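PDB 2A9S: competence/damage-inducible protein CinA from Agrobacterium tumefaciens, which is of unknown function but belongs to the competence/damage-inducible CinA family, whose C-terminal domain acts as a nicotinamide mononucleotide deamidase in some bacterial relatives. Local coordinates for residues Phe57-Asn62 with Arg66-Val71; Asn134-Glu139 with Leu162-Gln167; Lys119-Val124 with Thr148-Ala153. All coordinates share one frame; numbering follows the deposited sequence.

Overall arrangement
Contact 1 comes first along the chain: strand 53-59, outermost within this chain in the mixed five-stranded sheet, turns into helix 62-69, and a short local loop closes as 57-62 meets 66-71. Contacts 2 and 3 follow and cross, since their segments alternate in the order 119-124, 134-139, 148-153 and 162-167. Both set helix 147-167 against neighbouring antiparallel strands, contact 3 near the start of the helix on strand 123-130 and contact 2 at its end on strand 135-141, with centres about 19 Å apart. Contacts 1 and 2 lie on opposite sides of the chain's centre, their centres about 21 Å apart; contacts 1 and 3 also touch the second subunit.

Contact 1: residues Phe57-Asn62 with Arg66-Val71; sequences FVTYTN and RDMLGV
A strand-to-helix connection at a strand that is outermost within the chain forms this contact: strand 53-59 runs through a short turn into helix 62-69, whose last turn folds back so that Met68 and Leu69 meet Phe57 and Thr59. Leu69 CD2 lies over one face of the Phe57 ring, 3.9 Å from its centroid and 18° off the ring normal, a CH-pi contact displaced toward the rim. Met68 comes to the same ring differently, at its edge and near its plane, with CE 3.7 Å from Phe57 CD1. The bend at the end of the Met68 chain, chi3 92°, carries CE to that edge while SD stays 3.6 Å from Thr59 CG2. Thr59 CG2 also meets the other branch of Leu69, CD1, at 3.8 Å, so it touches both helix residues.

Near the start of the helix, Arg66 N donates to Asn62 O at 3.1 Å, a helical i to i+4 bond. The Arg66 side chain bends back at chi3 (-71°), which brings one face of its guanidinium over Asn62 O; NH2 forms a salt bridge with Asp63. Thr61 is the N-cap, its OG1 accepting from Ala64 N. Beyond the segments, Met68 packs on Phe57 of the second subunit, and Val58 pairs with an antiparallel strand of that subunit, so the sheet continues through the dimer interface. The chemistry thus divides in two: apolar groups join strand to helix end, while polar groups secure the helix start.

Contact 2: residues Asn134-Glu139 with Leu162-Gln167; sequences NVLHHE and LIALNQ
Leu165 and Leu136 have the most surface buried here, and they meet where the end of helix 147-167 rests on strand 135-141, an outermost strand of the sheet within the chain. Their CA atoms, at 7.1 Å, are the nearest pair between the two backbones. Leu136 points from the strand toward the helix, and its CD1 reaches past the opposing side chain to the helix backbone, 3.8 Å from Leu165 N and 3.9 Å from Leu165 CA. The same methyl, Leu136 CD1, is 4.1 Å from Leu165 CB and 4.1 Å from Ala164 CB, so one branch of Leu136 serves two successive helix residues.

Leu165 answers with its own CD1, which is 4.1 Å from Leu136 CG. With CG anti to the backbone N (chi1 -176°), Leu165 extends toward the strand, and CD1 goes on to Asn134, just before the strand begins. Leu165 CD1 lies 3.8 Å from Asn134 O and 4.1 Å from Asn134 ND2, touching both the backbone carbonyl and the side-chain amide. The Asn134 and Leu165 side chains run past one another in opposite senses, and these are van der Waals contacts of a methyl with polar atoms.

The surroundings fix the place in the fold. Leu136 pairs through its backbone with Thr128 of the adjoining strand 123-130, and Leu165 also touches Phe102 on strand 102-108, which brings the helix end over more than one strand. No hydrogen bond links the two segments. Across them the attachment therefore rests on van der Waals contact of leucine methyls with aliphatic carbons and a few polar atoms, without directional bonds.

Contact 3: residues Lys119-Val124 with Thr148-Ala153; sequences KPVGLV and TEIRLA
Ile150 overlaps Val121 and Gly122 with the tip of its side chain, placing the early part of helix 147-167 against the type II beta turn from Pro120 to Leu123 that leads into strand 123-130. The turn is closed by the backbone bond from Leu123 N to Pro120 O. Gly122 occupies its third position, with phi 97° and psi -9°, a combination that suits glycine, since a beta carbon here would run into the carbonyl O of Val121.

That glycine is also the point where the two backbones approach most closely: the CA atoms of Gly122 and Ile150 are 6.0 Å apart. Ile150 points toward the turn and brings three of its carbons into the contact. Ile150 CD1 reaches Gly122 CA at 3.7 Å, and Ile150 CG1 lies 4.1 Å from that atom. On the other branch, Ile150 CG2 lies anti to the backbone N and turns toward the strand, where it meets Val124 CG2 at 4.1 Å. The two ends of the isoleucine thus address different pieces of the partner segment, the turn with CD1 and the strand at Val124 with CG2. No hydrogen bond crosses between the segments.

Around the contact, the backbone of Gly122 bonds to Ile109 and Tyr142, and Val124 bonds to Met140 of strand 135-141, so backbone bonds tie the turn to the sheet. On the helix, Arg151 points away from the turn and forms a salt bridge with Glu45 of the second subunit. At the tip of the isoleucine, Val121 and Ile150 cross at about a right angle, with Val121 CG1 3.6 Å from Ile150 CD1.

Contact 1: residues Phe57-Asn62 with Arg66-Val71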
loop_
_atom_site.group_PDB
_atom_site.type_symbol
_atom_site.label_atom_id
_atom_site.label_comp_id
_atom_site.label_asym_id
_atom_site.label_seq_id
_atom_site.Cartn_x
_atom_site.Cartn_y
_atom_site.Cartn_z
ATOM N N PHE A 57 -0.874 -2.887 4.933
ATOM C CA PHE A 57 -2.223 -3.394 4.627
ATOM C C PHE A 57 -3.004 -2.247 4.031
ATOM O O PHE A 57 -3.058 -1.176 4.637
ATOM C CB PHE A 57 -2.915 -3.829 5.910
ATOM C CG PHE A 57 -2.109 -4.802 6.753
ATOM C CD1 PHE A 57 -2.301 -6.168 6.589
ATOM C CD2 PHE A 57 -1.170 -4.361 7.686
ATOM C CE1 PHE A 57 -1.580 -7.089 7.354
ATOM C CE2 PHE A 57 -0.439 -5.274 8.438
ATOM C CZ PHE A 57 -0.641 -6.624 8.271
ATOM N N VAL A 58 -3.549 -2.424 2.827
ATOM C CA VAL A 58 -4.416 -1.414 2.288
ATOM C C VAL A 58 -5.802 -2.008 2.355
ATOM O O VAL A 58 -6.115 -2.926 1.616
ATOM C CB VAL A 58 -4.035 -1.023 0.841
ATOM C CG1 VAL A 58 -5.032 0.014 0.312
ATOM C CG2 VAL A 58 -2.591 -0.532 0.787
ATOM N N THR A 59 -6.610 -1.504 3.293
ATOM C CA THR A 59 -7.891 -2.120 3.631
ATOM C C THR A 59 -8.956 -1.123 3.211
ATOM O O THR A 59 -9.570 -0.439 4.048
ATOM C CB THR A 59 -7.966 -2.434 5.125
ATOM O OG1 THR A 59 -7.636 -1.257 5.876
ATOM C CG2 THR A 59 -6.963 -3.556 5.486
ATOM N N TYR A 60 -9.126 -1.074 1.893
ATOM C CA TYR A 60 -9.886 -0.055 1.211
ATOM C C TYR A 60 -11.364 -0.296 1.462
ATOM O O TYR A 60 -12.137 0.649 1.493
ATOM C CB TYR A 60 -9.532 -0.024 -0.308
ATOM C CG TYR A 60 -9.669 1.383 -0.890
ATOM C CD1 TYR A 60 -8.935 2.456 -0.340
ATOM C CD2 TYR A 60 -10.563 1.663 -1.944
ATOM C CE1 TYR A 60 -9.060 3.778 -0.834
ATOM C CE2 TYR A 60 -10.692 2.991 -2.452
ATOM C CZ TYR A 60 -9.939 4.037 -1.883
ATOM O OH TYR A 60 -10.042 5.331 -2.355
ATOM N N THR A 61 -11.745 -1.563 1.657
ATOM C CA THR A 61 -13.120 -1.947 2.023
ATOM C C THR A 61 -13.320 -2.342 3.489
ATOM O O THR A 61 -12.377 -2.693 4.211
ATOM C CB THR A 61 -13.570 -3.191 1.213
ATOM O OG1 THR A 61 -12.624 -4.251 1.440
ATOM C CG2 THR A 61 -13.652 -2.903 -0.273
ATOM N N ASN A 62 -14.571 -2.349 3.925
ATOM C CA ASN A 62 -14.906 -2.893 5.247
ATOM C C ASN A 62 -14.606 -4.391 5.464
ATOM O O ASN A 62 -14.189 -4.789 6.563
ATOM C CB ASN A 62 -16.350 -2.532 5.625
ATOM C CG ASN A 62 -16.480 -1.092 6.114
ATOM O OD1 ASN A 62 -15.568 -0.261 5.948
ATOM N ND2 ASN A 62 -17.611 -0.786 6.725
ATOM N N ARG A 66 -11.989 -5.956 8.422
ATOM C CA ARG A 66 -12.340 -7.182 9.171
ATOM C C ARG A 66 -11.326 -8.340 8.994
ATOM O O ARG A 66 -10.754 -8.782 9.990
ATOM C CB ARG A 66 -13.771 -7.639 8.833
ATOM C CG ARG A 66 -14.891 -6.744 9.380
ATOM C CD ARG A 66 -16.309 -7.318 9.071
ATOM N NE ARG A 66 -16.664 -7.231 7.644
ATOM C CZ ARG A 66 -17.554 -6.378 7.117
ATOM N NH1 ARG A 66 -18.216 -5.521 7.890
ATOM N NH2 ARG A 66 -17.791 -6.381 5.804
ATOM N N ASP A 67 -11.083 -8.787 7.748
ATOM C CA ASP A 67 -10.201 -9.939 7.423
ATOM C C ASP A 67 -8.738 -9.726 7.723
ATOM O O ASP A 67 -8.074 -10.576 8.341
ATOM C CB ASP A 67 -10.250 -10.299 5.921
ATOM C CG ASP A 67 -11.633 -10.577 5.416
ATOM O OD1 ASP A 67 -12.539 -10.834 6.246
ATOM O OD2 ASP A 67 -11.803 -10.523 4.172
ATOM N N MET A 68 -8.207 -8.609 7.226
ATOM C CA MET A 68 -6.800 -8.342 7.350
ATOM C C MET A 68 -6.422 -7.864 8.741
ATOM O O MET A 68 -5.352 -8.193 9.217
ATOM C CB MET A 68 -6.318 -7.310 6.287
ATOM C CG MET A 68 -6.515 -7.687 4.791
ATOM S SD MET A 68 -5.744 -6.446 3.719
ATOM C CE MET A 68 -4.128 -7.138 3.487
ATOM N N LEU A 69 -7.276 -7.063 9.387
ATOM C CA LEU A 69 -6.859 -6.393 10.621
ATOM C C LEU A 69 -7.617 -6.799 11.896
ATOM O O LEU A 69 -7.207 -6.414 12.996
ATOM C CB LEU A 69 -6.911 -4.876 10.447
ATOM C CG LEU A 69 -5.972 -4.339 9.358
ATOM C CD1 LEU A 69 -6.246 -2.836 9.198
ATOM C CD2 LEU A 69 -4.490 -4.619 9.660
ATOM N N GLY A 70 -8.701 -7.551 11.722
ATOM C CA GLY A 70 -9.551 -7.960 12.848
ATOM C C GLY A 70 -10.396 -6.847 13.449
ATOM O O GLY A 70 -10.762 -6.915 14.635
ATOM N N VAL A 71 -10.709 -5.817 12.660
ATOM C CA VAL A 71 -11.608 -4.761 13.113
ATOM C C VAL A 71 -12.999 -5.391 13.282
ATOM O O VAL A 71 -13.448 -6.148 12.423
ATOM C CB VAL A 71 -11.681 -3.588 12.117
ATOM C CG1 VAL A 71 -12.741 -2.593 12.547
ATOM C CG2 VAL A 71 -10.309 -2.887 11.995
#

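Contact 2: residues Asn134-Glu139 with Leu162-Gln167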
loop_
_atom_site.group_PDB
_atom_site.type_symbol
_atom_site.label_atom_id
_atom_site.label_comp_id
_atom_site.label_asym_id
_atom_site.label_seq_id
_atom_site.Cartn_x
_atom_site.Cartn_y
_atom_site.Cartn_z
ATOM N N ASN A 134 1.415 1.923 24.284
ATOM C CA ASN A 134 1.221 3.365 24.014
ATOM C C ASN A 134 0.478 3.607 22.678
ATOM O O ASN A 134 0.859 3.049 21.643
ATOM C CB ASN A 134 2.561 4.104 24.037
ATOM C CG ASN A 134 2.406 5.616 24.221
ATOM O OD1 ASN A 134 1.364 6.107 24.673
ATOM N ND2 ASN A 134 3.450 6.364 23.853
ATOM N N VAL A 135 -0.612 4.381 22.727
ATOM C CA VAL A 135 -1.382 4.742 21.528
ATOM C C VAL A 135 -1.488 6.258 21.394
ATOM O O VAL A 135 -1.716 6.961 22.387
ATOM C CB VAL A 135 -2.806 4.138 21.553
ATOM C CG1 VAL A 135 -3.592 4.563 20.318
ATOM C CG2 VAL A 135 -2.745 2.615 21.634
ATOM N N LEU A 136 -1.339 6.774 20.176
ATOM C CA LEU A 136 -1.645 8.183 19.897
ATOM C C LEU A 136 -2.742 8.241 18.840
ATOM O O LEU A 136 -2.706 7.460 17.889
ATOM C CB LEU A 136 -0.415 8.908 19.353
ATOM C CG LEU A 136 0.807 8.894 20.257
ATOM C CD1 LEU A 136 1.963 9.570 19.532
ATOM C CD2 LEU A 136 0.458 9.579 21.601
ATOM N N HIS A 137 -3.711 9.132 19.023
ATOM C CA HIS A 137 -4.772 9.347 18.016
ATOM C C HIS A 137 -4.979 10.833 17.739
ATOM O O HIS A 137 -4.931 11.656 18.649
ATOM C CB HIS A 137 -6.091 8.649 18.403
ATOM C CG HIS A 137 -7.304 9.172 17.678
ATOM N ND1 HIS A 137 -8.100 10.174 18.197
ATOM C CD2 HIS A 137 -7.857 8.835 16.485
ATOM C CE1 HIS A 137 -9.107 10.410 17.371
ATOM N NE2 HIS A 137 -8.978 9.622 16.319
ATOM N N HIS A 138 -5.167 11.177 16.474
ATOM C CA HIS A 138 -5.523 12.542 16.094
ATOM C C HIS A 138 -6.678 12.483 15.142
ATOM O O HIS A 138 -6.674 11.666 14.237
ATOM C CB HIS A 138 -4.383 13.232 15.379
ATOM C CG HIS A 138 -3.291 13.680 16.284
ATOM N ND1 HIS A 138 -3.341 14.877 16.974
ATOM C CD2 HIS A 138 -2.116 13.094 16.619
ATOM C CE1 HIS A 138 -2.238 15.006 17.693
ATOM N NE2 HIS A 138 -1.481 13.938 17.497
ATOM N N GLU A 139 -7.662 13.342 15.368
ATOM C CA GLU A 139 -8.720 13.564 14.415
ATOM C C GLU A 139 -8.348 14.821 13.643
ATOM O O GLU A 139 -8.114 15.883 14.236
ATOM C CB GLU A 139 -10.061 13.751 15.118
ATOM C CG GLU A 139 -11.193 13.964 14.173
ATOM C CD GLU A 139 -12.450 14.284 14.931
ATOM O OE1 GLU A 139 -12.706 13.583 15.925
ATOM O OE2 GLU A 139 -13.150 15.246 14.558
ATOM N N LEU A 162 4.249 8.846 13.597
ATOM C CA LEU A 162 5.269 7.800 13.778
ATOM C C LEU A 162 6.493 8.365 14.511
ATOM O O LEU A 162 7.016 7.742 15.460
ATOM C CB LEU A 162 5.689 7.197 12.438
ATOM C CG LEU A 162 4.715 6.167 11.881
ATOM C CD1 LEU A 162 5.183 5.745 10.445
ATOM C CD2 LEU A 162 4.639 4.970 12.813
ATOM N N ILE A 163 6.950 9.531 14.074
ATOM C CA ILE A 163 8.071 10.198 14.747
ATOM C C ILE A 163 7.749 10.457 16.213
ATOM O O ILE A 163 8.559 10.131 17.088
ATOM C CB ILE A 163 8.489 11.495 14.034
ATOM C CG1 ILE A 163 9.045 11.151 12.656
ATOM C CG2 ILE A 163 9.539 12.296 14.890
ATOM C CD1 ILE A 163 9.023 12.297 11.623
ATOM N N ALA A 164 6.556 10.996 16.486
ATOM C CA ALA A 164 6.142 11.308 17.857
ATOM C C ALA A 164 6.041 10.068 18.738
ATOM O O ALA A 164 6.468 10.091 19.913
ATOM C CB ALA A 164 4.822 12.067 17.857
ATOM N N LEU A 165 5.482 8.991 18.180
ATOM C CA LEU A 165 5.334 7.722 18.901
ATOM C C LEU A 165 6.703 7.165 19.264
ATOM O O LEU A 165 6.873 6.675 20.381
ATOM C CB LEU A 165 4.531 6.695 18.099
ATOM C CG LEU A 165 4.215 5.348 18.771
ATOM C CD1 LEU A 165 3.148 5.501 19.847
ATOM C CD2 LEU A 165 3.748 4.345 17.704
ATOM N N ASN A 166 7.677 7.274 18.353
ATOM C CA ASN A 166 9.049 6.869 18.683
ATOM C C ASN A 166 9.721 7.710 19.786
ATOM O O ASN A 166 10.399 7.168 20.666
ATOM C CB ASN A 166 9.945 6.880 17.462
ATOM C CG ASN A 166 11.357 6.363 17.778
ATOM O OD1 ASN A 166 11.521 5.366 18.493
ATOM N ND2 ASN A 166 12.367 7.045 17.264
ATOM N N GLN A 167 9.550 9.032 19.704
ATOM C CA GLN A 167 10.073 9.963 20.723
ATOM C C GLN A 167 9.601 9.549 22.103
ATOM O O GLN A 167 10.385 9.532 23.060
ATOM C CB GLN A 167 9.598 11.389 20.437
ATOM C CG GLN A 167 10.238 12.034 19.229
ATOM C CD GLN A 167 9.715 13.456 18.976
ATOM O OE1 GLN A 167 8.624 13.842 19.445
ATOM N NE2 GLN A 167 10.494 14.242 18.225
#

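Contact 3: residues Lys119-Val124 with Thr148-Ala153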
loop_
_atom_site.group_PDB
_atom_site.type_symbol
_atom_site.label_atom_id
_atom_site.label_comp_id
_atom_site.label_asym_id
_atom_site.label_seq_id
_atom_site.Cartn_x
_atom_site.Cartn_y
_atom_site.Cartn_z
ATOM N N LYS A 119 -19.671 13.703 9.238
ATOM C CA LYS A 119 -18.409 13.147 8.728
ATOM C C LYS A 119 -18.108 13.794 7.350
ATOM O O LYS A 119 -18.424 13.221 6.304
ATOM C CB LYS A 119 -18.482 11.610 8.662
ATOM C CG LYS A 119 -18.698 10.936 10.042
ATOM C CD LYS A 119 -18.643 9.445 9.984
ATOM C CE LYS A 119 -18.566 8.814 11.379
ATOM N NZ LYS A 119 -19.799 9.066 12.155
ATOM N N PRO A 120 -17.576 15.021 7.362
ATOM C CA PRO A 120 -17.373 15.735 6.098
ATOM C C PRO A 120 -16.162 15.214 5.327
ATOM O O PRO A 120 -15.267 14.574 5.913
ATOM C CB PRO A 120 -17.116 17.175 6.533
ATOM C CG PRO A 120 -16.559 17.045 7.963
ATOM C CD PRO A 120 -17.184 15.817 8.551
ATOM N N VAL A 121 -16.146 15.482 4.027
ATOM C CA VAL A 121 -14.926 15.292 3.248
ATOM C C VAL A 121 -13.765 15.982 3.984
ATOM O O VAL A 121 -13.926 17.088 4.489
ATOM C CB VAL A 121 -15.097 15.817 1.801
ATOM C CG1 VAL A 121 -13.768 15.689 0.998
ATOM C CG2 VAL A 121 -16.258 15.038 1.092
ATOM N N GLY A 122 -12.620 15.295 4.078
ATOM C CA GLY A 122 -11.448 15.851 4.748
ATOM C C GLY A 122 -11.273 15.409 6.208
ATOM O O GLY A 122 -10.237 15.692 6.824
ATOM N N LEU A 123 -12.280 14.735 6.755
ATOM C CA LEU A 123 -12.197 14.170 8.095
ATOM C C LEU A 123 -11.359 12.904 8.046
ATOM O O LEU A 123 -11.655 11.992 7.264
ATOM C CB LEU A 123 -13.597 13.795 8.626
ATOM C CG LEU A 123 -13.587 12.924 9.884
ATOM C CD1 LEU A 123 -13.052 13.669 11.089
ATOM C CD2 LEU A 123 -14.967 12.353 10.166
ATOM N N VAL A 124 -10.322 12.823 8.874
ATOM C CA VAL A 124 -9.460 11.646 8.850
ATOM C C VAL A 124 -9.122 11.314 10.303
ATOM O O VAL A 124 -8.762 12.207 11.071
ATOM C CB VAL A 124 -8.130 11.886 8.065
ATOM C CG1 VAL A 124 -7.180 10.637 8.163
ATOM C CG2 VAL A 124 -8.379 12.273 6.597
ATOM N N THR A 148 -6.427 14.219 -3.836
ATOM C CA THR A 148 -4.979 14.070 -3.699
ATOM C C THR A 148 -4.466 14.932 -2.523
ATOM O O THR A 148 -3.633 14.490 -1.720
ATOM C CB THR A 148 -4.234 14.479 -5.015
ATOM O OG1 THR A 148 -4.727 13.692 -6.104
ATOM C CG2 THR A 148 -2.737 14.173 -4.859
ATOM N N GLU A 149 -4.978 16.168 -2.417
ATOM C CA GLU A 149 -4.616 17.065 -1.309
ATOM C C GLU A 149 -4.863 16.474 0.091
ATOM O O GLU A 149 -3.976 16.537 0.959
ATOM C CB GLU A 149 -5.328 18.413 -1.475
ATOM C CG GLU A 149 -4.862 19.178 -2.723
ATOM C CD GLU A 149 -5.569 18.808 -4.072
ATOM O OE1 GLU A 149 -6.272 17.783 -4.216
ATOM O OE2 GLU A 149 -5.403 19.585 -5.046
ATOM N N ILE A 150 -6.041 15.872 0.293
ATOM C CA ILE A 150 -6.374 15.214 1.571
ATOM C C ILE A 150 -5.487 13.983 1.816
ATOM O O ILE A 150 -5.014 13.764 2.925
ATOM C CB ILE A 150 -7.897 14.840 1.641
ATOM C CG1 ILE A 150 -8.752 16.121 1.725
ATOM C CG2 ILE A 150 -8.205 13.915 2.831
ATOM C CD1 ILE A 150 -10.210 15.962 1.279
ATOM N N ARG A 151 -5.286 13.193 0.770
ATOM C CA ARG A 151 -4.417 12.019 0.867
ATOM C C ARG A 151 -2.983 12.396 1.263
ATOM O O ARG A 151 -2.372 11.788 2.164
ATOM C CB ARG A 151 -4.478 11.202 -0.429
ATOM C CG ARG A 151 -5.833 10.469 -0.532
ATOM C CD ARG A 151 -6.198 10.162 -1.998
ATOM N NE ARG A 151 -5.191 9.479 -2.791
ATOM C CZ ARG A 151 -5.045 8.152 -2.881
ATOM N NH1 ARG A 151 -5.785 7.312 -2.122
ATOM N NH2 ARG A 151 -4.140 7.667 -3.720
ATOM N N LEU A 152 -2.450 13.433 0.624
ATOM C CA LEU A 152 -1.078 13.837 0.940
ATOM C C LEU A 152 -1.018 14.456 2.343
ATOM O O LEU A 152 -0.062 14.217 3.083
ATOM C CB LEU A 152 -0.507 14.772 -0.126
ATOM C CG LEU A 152 -0.278 14.057 -1.472
ATOM C CD1 LEU A 152 0.129 15.084 -2.513
ATOM C CD2 LEU A 152 0.760 12.930 -1.321
ATOM N N ALA A 153 -2.033 15.241 2.711
ATOM C CA ALA A 153 -2.119 15.825 4.049
ATOM C C ALA A 153 -2.132 14.712 5.108
ATOM O O ALA A 153 -1.455 14.807 6.154
ATOM C CB ALA A 153 -3.415 16.669 4.179
#